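Local coordinates for probable membrane transporter protein MamO (Magnetospirillum magneticum, PDB 5HMA), which promotes magnetite nucleation in magnetosomes by binding transition metals through a probably inactive, trypsin-like protease domain and is required for activation of the MamE protease, at residues F87-Q100 and G150-I162. Numbering follows the deposited sequence.
Sequences FRMADVQTVVPGQQ and GPLVNAQGDLVGI
With CG of Phe-87 anti to its carbonyl carbon (chi1 -71°) and CG of Leu-159 anti to its backbone N (chi1 -178°), the two side chains cross at about a right angle, and Leu-159 CD1 sits over the centre of the ring, 4.3 Å above its plane. Gly-157 O meets the ring edge in plane, 3.6 Å from Phe-87 CE1, while Val-153 CG1 and Pro-151 CG approach obliquely. Were Phe-87 replaced by an alanine, Leu-159, Val-153 and Pro-151 would probably lose their shared apolar partner, and a gap would open facing Ala-26 of strand 23-29. The case illustrates how the chymotrypsin-like double-barrel fold ties its interdomain connection, here residues 87-100, to the hairpin of strands 151-153 and 159-167 in the second barrel. A single direct hydrogen bond joins the backbones, Gln-93 N to Leu-159 O (3.3 Å); water bridges Arg-88 O to Leu-159 N, and another links Gln-93 O with Val-160 O. Val-95 CG1 packs on Val-160 CG1 at 3.6 Å. At the hairpin turn, Asn-154 OD1 accepts hydrogen bonds from Gln-156 N (2.9 Å), an Asx turn, and Asp-158 N (3.0 Å) on opposite faces of its amide, fixing the loop on which Gln-93 CG rests, 3.3 Å from Asp-158 OD2.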
ATOM      1  N   PHE A  87      -4.823   6.861   7.331  1.00 41.54           N
ATOM      2  CA  PHE A  87      -4.399   8.031   6.570  1.00 51.39           C
ATOM      3  C   PHE A  87      -5.591   8.925   6.234  1.00 49.04           C
ATOM      4  O   PHE A  87      -6.632   8.444   5.782  1.00 49.25           O
ATOM      5  CB  PHE A  87      -3.684   7.593   5.285  1.00 42.52           C
ATOM      6  CG  PHE A  87      -2.336   6.988   5.537  1.00 44.74           C
ATOM      7  CD1 PHE A  87      -1.250   7.804   5.869  1.00 45.28           C
ATOM      8  CD2 PHE A  87      -2.148   5.612   5.460  1.00 39.80           C
ATOM      9  CE1 PHE A  87       0.010   7.260   6.117  1.00 48.68           C
ATOM     10  CE2 PHE A  87      -0.883   5.045   5.706  1.00 43.97           C
ATOM     11  CZ  PHE A  87       0.197   5.875   6.038  1.00 44.37           C
ATOM     12  N   ARG A  88      -5.445  10.225   6.452  1.00 48.71           N
ATOM     13  CA  ARG A  88      -6.487  11.165   6.041  1.00 56.91           C
ATOM     14  C   ARG A  88      -6.341  11.508   4.566  1.00 54.85           C
ATOM     15  O   ARG A  88      -5.328  12.093   4.158  1.00 57.85           O
ATOM     16  CB  ARG A  88      -6.425  12.450   6.864  1.00 64.09           C
ATOM     17  CG  ARG A  88      -6.493  12.275   8.366  1.00 80.84           C
ATOM     18  CD  ARG A  88      -6.570  13.648   9.027  1.00 95.08           C
ATOM     19  NE  ARG A  88      -7.702  14.421   8.515  1.00107.74           N
ATOM     20  CZ  ARG A  88      -7.690  15.735   8.305  1.00118.18           C
ATOM     21  NH1 ARG A  88      -6.595  16.443   8.559  1.00117.59           N
ATOM     22  NH2 ARG A  88      -8.775  16.342   7.837  1.00121.44           N
ATOM     23  N   MET A  89      -7.347  11.166   3.766  1.00 50.32           N
ATOM     24  CA  MET A  89      -7.279  11.404   2.321  1.00 56.19           C
ATOM     25  C   MET A  89      -7.218  12.893   1.966  1.00 56.20           C
ATOM     26  O   MET A  89      -6.673  13.266   0.929  1.00 70.28           O
ATOM     27  CB  MET A  89      -8.464  10.743   1.614  1.00 56.24           C
ATOM     28  CG  MET A  89      -8.433   9.220   1.691  1.00 58.13           C
ATOM     29  SD  MET A  89      -6.873   8.519   1.106  1.00 66.46           S
ATOM     30  CE  MET A  89      -6.981   8.949  -0.631  1.00 67.89           C
ATOM     31  N   ALA A  90      -7.766  13.740   2.829  1.00 56.99           N
ATOM     32  CA  ALA A  90      -7.659  15.180   2.642  1.00 63.16           C
ATOM     33  C   ALA A  90      -6.204  15.659   2.742  1.00 63.90           C
ATOM     34  O   ALA A  90      -5.861  16.706   2.200  1.00 74.16           O
ATOM     35  CB  ALA A  90      -8.525  15.909   3.658  1.00 57.22           C
ATOM     36  N   ASP A  91      -5.355  14.889   3.421  1.00 61.98           N
ATOM     37  CA  ASP A  91      -3.961  15.288   3.658  1.00 66.28           C
ATOM     38  C   ASP A  91      -2.998  14.750   2.606  1.00 67.37           C
ATOM     39  O   ASP A  91      -1.786  14.952   2.704  1.00 62.18           O
ATOM     40  CB  ASP A  91      -3.479  14.819   5.036  1.00 63.23           C
ATOM     41  CG  ASP A  91      -4.122  15.578   6.175  1.00 80.67           C
ATOM     42  OD1 ASP A  91      -4.858  16.555   5.914  1.00 77.52           O
ATOM     43  OD2 ASP A  91      -3.877  15.194   7.339  1.00 99.04           O
ATOM     44  N   VAL A  92      -3.536  14.051   1.615  1.00 57.45           N
ATOM     45  CA  VAL A  92      -2.731  13.496   0.529  1.00 54.28           C
ATOM     46  C   VAL A  92      -1.903  14.592  -0.146  1.00 55.90           C
ATOM     47  O   VAL A  92      -2.419  15.688  -0.405  1.00 56.56           O
ATOM     48  CB  VAL A  92      -3.646  12.775  -0.467  1.00 56.70           C
ATOM     49  CG1 VAL A  92      -3.073  12.818  -1.861  1.00 67.47           C
ATOM     50  CG2 VAL A  92      -3.910  11.339   0.013  1.00 46.25           C
ATOM     51  N   GLN A  93      -0.618  14.328  -0.393  1.00 55.62           N
ATOM     52  CA  GLN A  93       0.256  15.334  -1.039  1.00 58.22           C
ATOM     53  C   GLN A  93       1.006  14.759  -2.233  1.00 62.39           C
ATOM     54  O   GLN A  93       1.253  13.551  -2.301  1.00 53.62           O
ATOM     55  CB  GLN A  93       1.293  15.904  -0.060  1.00 50.70           C
ATOM     56  CG  GLN A  93       0.767  16.350   1.288  1.00 62.74           C
ATOM     57  CD  GLN A  93       0.271  17.770   1.279  1.00 80.50           C
ATOM     58  OE1 GLN A  93       0.462  18.500   0.301  1.00 80.52           O
ATOM     59  NE2 GLN A  93      -0.376  18.178   2.374  1.00 89.90           N
ATOM     60  N   THR A  94       1.395  15.634  -3.159  1.00 63.87           N
ATOM     61  CA  THR A  94       2.350  15.263  -4.205  1.00 62.59           C
ATOM     62  C   THR A  94       3.796  15.371  -3.687  1.00 64.98           C
ATOM     63  O   THR A  94       4.067  16.063  -2.697  1.00 56.11           O
ATOM     64  CB  THR A  94       2.200  16.139  -5.453  1.00 60.64           C
ATOM     65  OG1 THR A  94       2.428  17.507  -5.101  1.00 58.97           O
ATOM     66  CG2 THR A  94       0.808  15.993  -6.047  1.00 60.64           C
ATOM     67  N   VAL A  95       4.710  14.657  -4.339  1.00 61.48           N
ATOM     68  CA  VAL A  95       6.139  14.790  -4.056  1.00 53.09           C
ATOM     69  C   VAL A  95       6.867  15.077  -5.357  1.00 60.03           C
ATOM     70  O   VAL A  95       6.331  14.812  -6.433  1.00 60.88           O
ATOM     71  CB  VAL A  95       6.713  13.542  -3.383  1.00 53.40           C
ATOM     72  CG1 VAL A  95       6.138  13.375  -1.974  1.00 44.58           C
ATOM     73  CG2 VAL A  95       6.482  12.296  -4.260  1.00 46.08           C
ATOM     74  N   VAL A  96       8.076  15.633  -5.253  1.00 59.19           N
ATOM     75  CA  VAL A  96       8.907  15.939  -6.416  1.00 52.97           C
ATOM     76  C   VAL A  96      10.209  15.121  -6.380  1.00 54.05           C
ATOM     77  O   VAL A  96      10.616  14.663  -5.320  1.00 53.11           O
ATOM     78  CB  VAL A  96       9.225  17.445  -6.485  1.00 58.51           C
ATOM     79  CG1 VAL A  96       8.004  18.232  -6.929  1.00 53.02           C
ATOM     80  CG2 VAL A  96       9.758  17.934  -5.141  1.00 51.60           C
ATOM     81  N   PRO A  97      10.868  14.938  -7.540  1.00 56.13           N
ATOM     82  CA  PRO A  97      12.199  14.315  -7.530  1.00 58.97           C
ATOM     83  C   PRO A  97      13.167  14.974  -6.538  1.00 58.72           C
ATOM     84  O   PRO A  97      13.343  16.190  -6.559  1.00 52.98           O
ATOM     85  CB  PRO A  97      12.694  14.525  -8.968  1.00 54.13           C
ATOM     86  CG  PRO A  97      11.440  14.591  -9.771  1.00 61.14           C
ATOM     87  CD  PRO A  97      10.459  15.323  -8.903  1.00 55.93           C
ATOM     88  N   GLY A  98      13.785  14.173  -5.680  1.00 50.41           N
ATOM     89  CA  GLY A  98      14.792  14.685  -4.768  1.00 53.96           C
ATOM     90  C   GLY A  98      14.249  14.757  -3.358  1.00 60.74           C
ATOM     91  O   GLY A  98      14.995  14.894  -2.394  1.00 61.39           O
ATOM     92  N   GLN A  99      12.932  14.651  -3.244  1.00 47.99           N
ATOM     93  CA  GLN A  99      12.282  14.767  -1.960  1.00 48.89           C
ATOM     94  C   GLN A  99      12.416  13.460  -1.199  1.00 56.24           C
ATOM     95  O   GLN A  99      12.278  12.376  -1.762  1.00 47.78           O
ATOM     96  CB  GLN A  99      10.810  15.152  -2.142  1.00 56.78           C
ATOM     97  CG  GLN A  99       9.979  15.093  -0.873  1.00 65.34           C
ATOM     98  CD  GLN A  99       8.675  15.851  -1.005  1.00 65.87           C
ATOM     99  OE1 GLN A  99       8.316  16.311  -2.093  1.00 59.75           O
ATOM    100  NE2 GLN A  99       7.956  15.985   0.102  1.00 58.46           N
ATOM    101  N   GLN A 100      12.706  13.559   0.088  1.00 47.76           N
ATOM    102  CA  GLN A 100      12.801  12.365   0.914  1.00 46.79           C
ATOM    103  C   GLN A 100      11.431  11.762   1.141  1.00 46.84           C
ATOM    104  O   GLN A 100      10.480  12.477   1.480  1.00 51.83           O
ATOM    105  CB  GLN A 100      13.453  12.707   2.248  1.00 52.04           C
ATOM    106  CG  GLN A 100      13.898  11.519   3.051  1.00 64.42           C
ATOM    107  CD  GLN A 100      14.563  11.945   4.343  1.00 80.10           C
ATOM    108  OE1 GLN A 100      15.150  11.130   5.049  1.00104.98           O
ATOM    109  NE2 GLN A 100      14.466  13.230   4.662  1.00 72.53           N
ATOM    110  N   GLY A 150       1.976  -1.320   0.223  1.00 42.21           N
ATOM    111  CA  GLY A 150       2.073  -0.404   1.351  1.00 42.86           C
ATOM    112  C   GLY A 150       2.227   1.066   0.956  1.00 45.79           C
ATOM    113  O   GLY A 150       2.437   1.399  -0.220  1.00 47.69           O
ATOM    114  N   PRO A 151       2.121   1.966   1.940  1.00 42.49           N
ATOM    115  CA  PRO A 151       2.156   3.400   1.642  1.00 42.90           C
ATOM    116  C   PRO A 151       3.560   4.003   1.503  1.00 49.18           C
ATOM    117  O   PRO A 151       4.494   3.604   2.209  1.00 45.04           O
ATOM    118  CB  PRO A 151       1.438   4.014   2.854  1.00 39.45           C
ATOM    119  CG  PRO A 151       1.822   3.104   3.978  1.00 42.67           C
ATOM    120  CD  PRO A 151       1.770   1.709   3.352  1.00 39.44           C
ATOM    121  N   LEU A 152       3.688   4.954   0.578  1.00 43.93           N
ATOM    122  CA  LEU A 152       4.782   5.916   0.578  1.00 45.33           C
ATOM    123  C   LEU A 152       4.307   7.174   1.310  1.00 46.17           C
ATOM    124  O   LEU A 152       3.181   7.634   1.080  1.00 44.60           O
ATOM    125  CB  LEU A 152       5.203   6.262  -0.849  1.00 39.53           C
ATOM    126  CG  LEU A 152       6.574   6.942  -0.950  1.00 49.23           C
ATOM    127  CD1 LEU A 152       7.676   5.927  -0.611  1.00 46.91           C
ATOM    128  CD2 LEU A 152       6.787   7.533  -2.335  1.00 39.65           C
ATOM    129  N   VAL A 153       5.132   7.729   2.194  1.00 42.60           N
ATOM    130  CA  VAL A 153       4.737   8.955   2.888  1.00 41.87           C
ATOM    131  C   VAL A 153       5.845   9.962   2.806  1.00 50.55           C
ATOM    132  O   VAL A 153       7.006   9.601   2.593  1.00 49.36           O
ATOM    133  CB  VAL A 153       4.362   8.724   4.374  1.00 44.08           C
ATOM    134  CG1 VAL A 153       3.263   7.654   4.511  1.00 42.96           C
ATOM    135  CG2 VAL A 153       5.596   8.373   5.193  1.00 51.03           C
ATOM    136  N   ASN A 154       5.486  11.231   2.986  1.00 43.77           N
ATOM    137  CA  ASN A 154       6.497  12.269   3.064  1.00 45.29           C
ATOM    138  C   ASN A 154       6.943  12.369   4.520  1.00 51.39           C
ATOM    139  O   ASN A 154       6.513  11.574   5.372  1.00 45.24           O
ATOM    140  CB  ASN A 154       5.988  13.612   2.499  1.00 48.11           C
ATOM    141  CG  ASN A 154       4.793  14.201   3.267  1.00 50.49           C
ATOM    142  OD1 ASN A 154       4.475  13.793   4.380  1.00 48.98           O
ATOM    143  ND2 ASN A 154       4.143  15.202   2.656  1.00 48.75           N
ATOM    144  N   ALA A 155       7.794  13.339   4.809  1.00 47.12           N
ATOM    145  CA  ALA A 155       8.357  13.458   6.138  1.00 49.30           C
ATOM    146  C   ALA A 155       7.310  13.894   7.169  1.00 56.27           C
ATOM    147  O   ALA A 155       7.521  13.774   8.375  1.00 53.70           O
ATOM    148  CB  ALA A 155       9.528  14.436   6.111  1.00 49.96           C
ATOM    149  N   GLN A 156       6.178  14.409   6.705  1.00 55.97           N
ATOM    150  CA  GLN A 156       5.123  14.800   7.641  1.00 56.92           C
ATOM    151  C   GLN A 156       4.151  13.642   7.900  1.00 55.87           C
ATOM    152  O   GLN A 156       3.232  13.771   8.692  1.00 55.70           O
ATOM    153  CB  GLN A 156       4.357  16.029   7.127  1.00 56.13           C
ATOM    154  CG  GLN A 156       5.081  17.365   7.326  1.00 64.43           C
ATOM    155  CD  GLN A 156       6.273  17.535   6.390  1.00 87.15           C
ATOM    156  OE1 GLN A 156       6.149  17.387   5.167  1.00 89.92           O
ATOM    157  NE2 GLN A 156       7.436  17.845   6.964  1.00 79.01           N
ATOM    158  N   GLY A 157       4.348  12.514   7.229  1.00 55.56           N
ATOM    159  CA  GLY A 157       3.454  11.381   7.418  1.00 53.58           C
ATOM    160  C   GLY A 157       2.242  11.394   6.504  1.00 51.98           C
ATOM    161  O   GLY A 157       1.382  10.528   6.609  1.00 58.00           O
ATOM    162  N   ASP A 158       2.164  12.378   5.610  1.00 51.90           N
ATOM    163  CA  ASP A 158       1.083  12.414   4.624  1.00 48.20           C
ATOM    164  C   ASP A 158       1.225  11.276   3.619  1.00 51.98           C
ATOM    165  O   ASP A 158       2.334  10.960   3.167  1.00 54.61           O
ATOM    166  CB  ASP A 158       1.071  13.747   3.883  1.00 50.98           C
ATOM    167  CG  ASP A 158       0.945  14.933   4.822  1.00 57.61           C
ATOM    168  OD1 ASP A 158       0.292  14.776   5.873  1.00 64.39           O
ATOM    169  OD2 ASP A 158       1.500  16.012   4.507  1.00 67.26           O
ATOM    170  N   LEU A 159       0.106  10.656   3.268  1.00 46.33           N
ATOM    171  CA  LEU A 159       0.111   9.618   2.241  1.00 46.13           C
ATOM    172  C   LEU A 159       0.490  10.249   0.901  1.00 44.99           C
ATOM    173  O   LEU A 159      -0.143  11.217   0.485  1.00 43.89           O
ATOM    174  CB  LEU A 159      -1.259   8.950   2.148  1.00 43.84           C
ATOM    175  CG  LEU A 159      -1.383   7.807   1.136  1.00 49.74           C
ATOM    176  CD1 LEU A 159      -0.457   6.668   1.520  1.00 41.47           C
ATOM    177  CD2 LEU A 159      -2.810   7.311   1.081  1.00 42.14           C
ATOM    178  N   VAL A 160       1.516   9.737   0.223  1.00 41.54           N
ATOM    179  CA  VAL A 160       1.814  10.286  -1.101  1.00 46.22           C
ATOM    180  C   VAL A 160       1.631   9.230  -2.179  1.00 51.02           C
ATOM    181  O   VAL A 160       1.552   9.555  -3.366  1.00 50.95           O
ATOM    182  CB  VAL A 160       3.227  10.919  -1.173  1.00 46.63           C
ATOM    183  CG1 VAL A 160       3.320  12.088  -0.195  1.00 53.96           C
ATOM    184  CG2 VAL A 160       4.315   9.909  -0.899  1.00 47.23           C
ATOM    185  N   GLY A 161       1.520   7.970  -1.779  1.00 55.00           N
ATOM    186  CA  GLY A 161       1.261   6.935  -2.761  1.00 47.98           C
ATOM    187  C   GLY A 161       1.271   5.508  -2.253  1.00 44.01           C
ATOM    188  O   GLY A 161       1.443   5.254  -1.066  1.00 44.31           O
ATOM    189  N   ILE A 162       1.082   4.580  -3.181  1.00 43.96           N
ATOM    190  CA  ILE A 162       1.048   3.153  -2.898  1.00 43.15           C
ATOM    191  C   ILE A 162       2.167   2.473  -3.686  1.00 49.21           C
ATOM    192  O   ILE A 162       2.275   2.640  -4.901  1.00 46.45           O
ATOM    193  CB  ILE A 162      -0.322   2.546  -3.255  1.00 43.92           C
ATOM    194  CG1 ILE A 162      -1.433   3.191  -2.418  1.00 45.14           C
ATOM    195  CG2 ILE A 162      -0.275   1.038  -3.074  1.00 39.09           C
ATOM    196  CD1 ILE A 162      -1.331   2.889  -0.927  1.00 43.56           C
TER
HETATM  197  O   HOH W   1      -2.332  11.459   4.602  1.00 53.00           O
HETATM  198  O   HOH W   2       1.513  12.015  -4.492  1.00 52.25           O
HETATM  199  O   HOH W   3       5.065  16.240  -0.027  1.00 52.58           O
HETATM  200  O   HOH W   4       9.297  14.776   2.524  1.00 53.27           O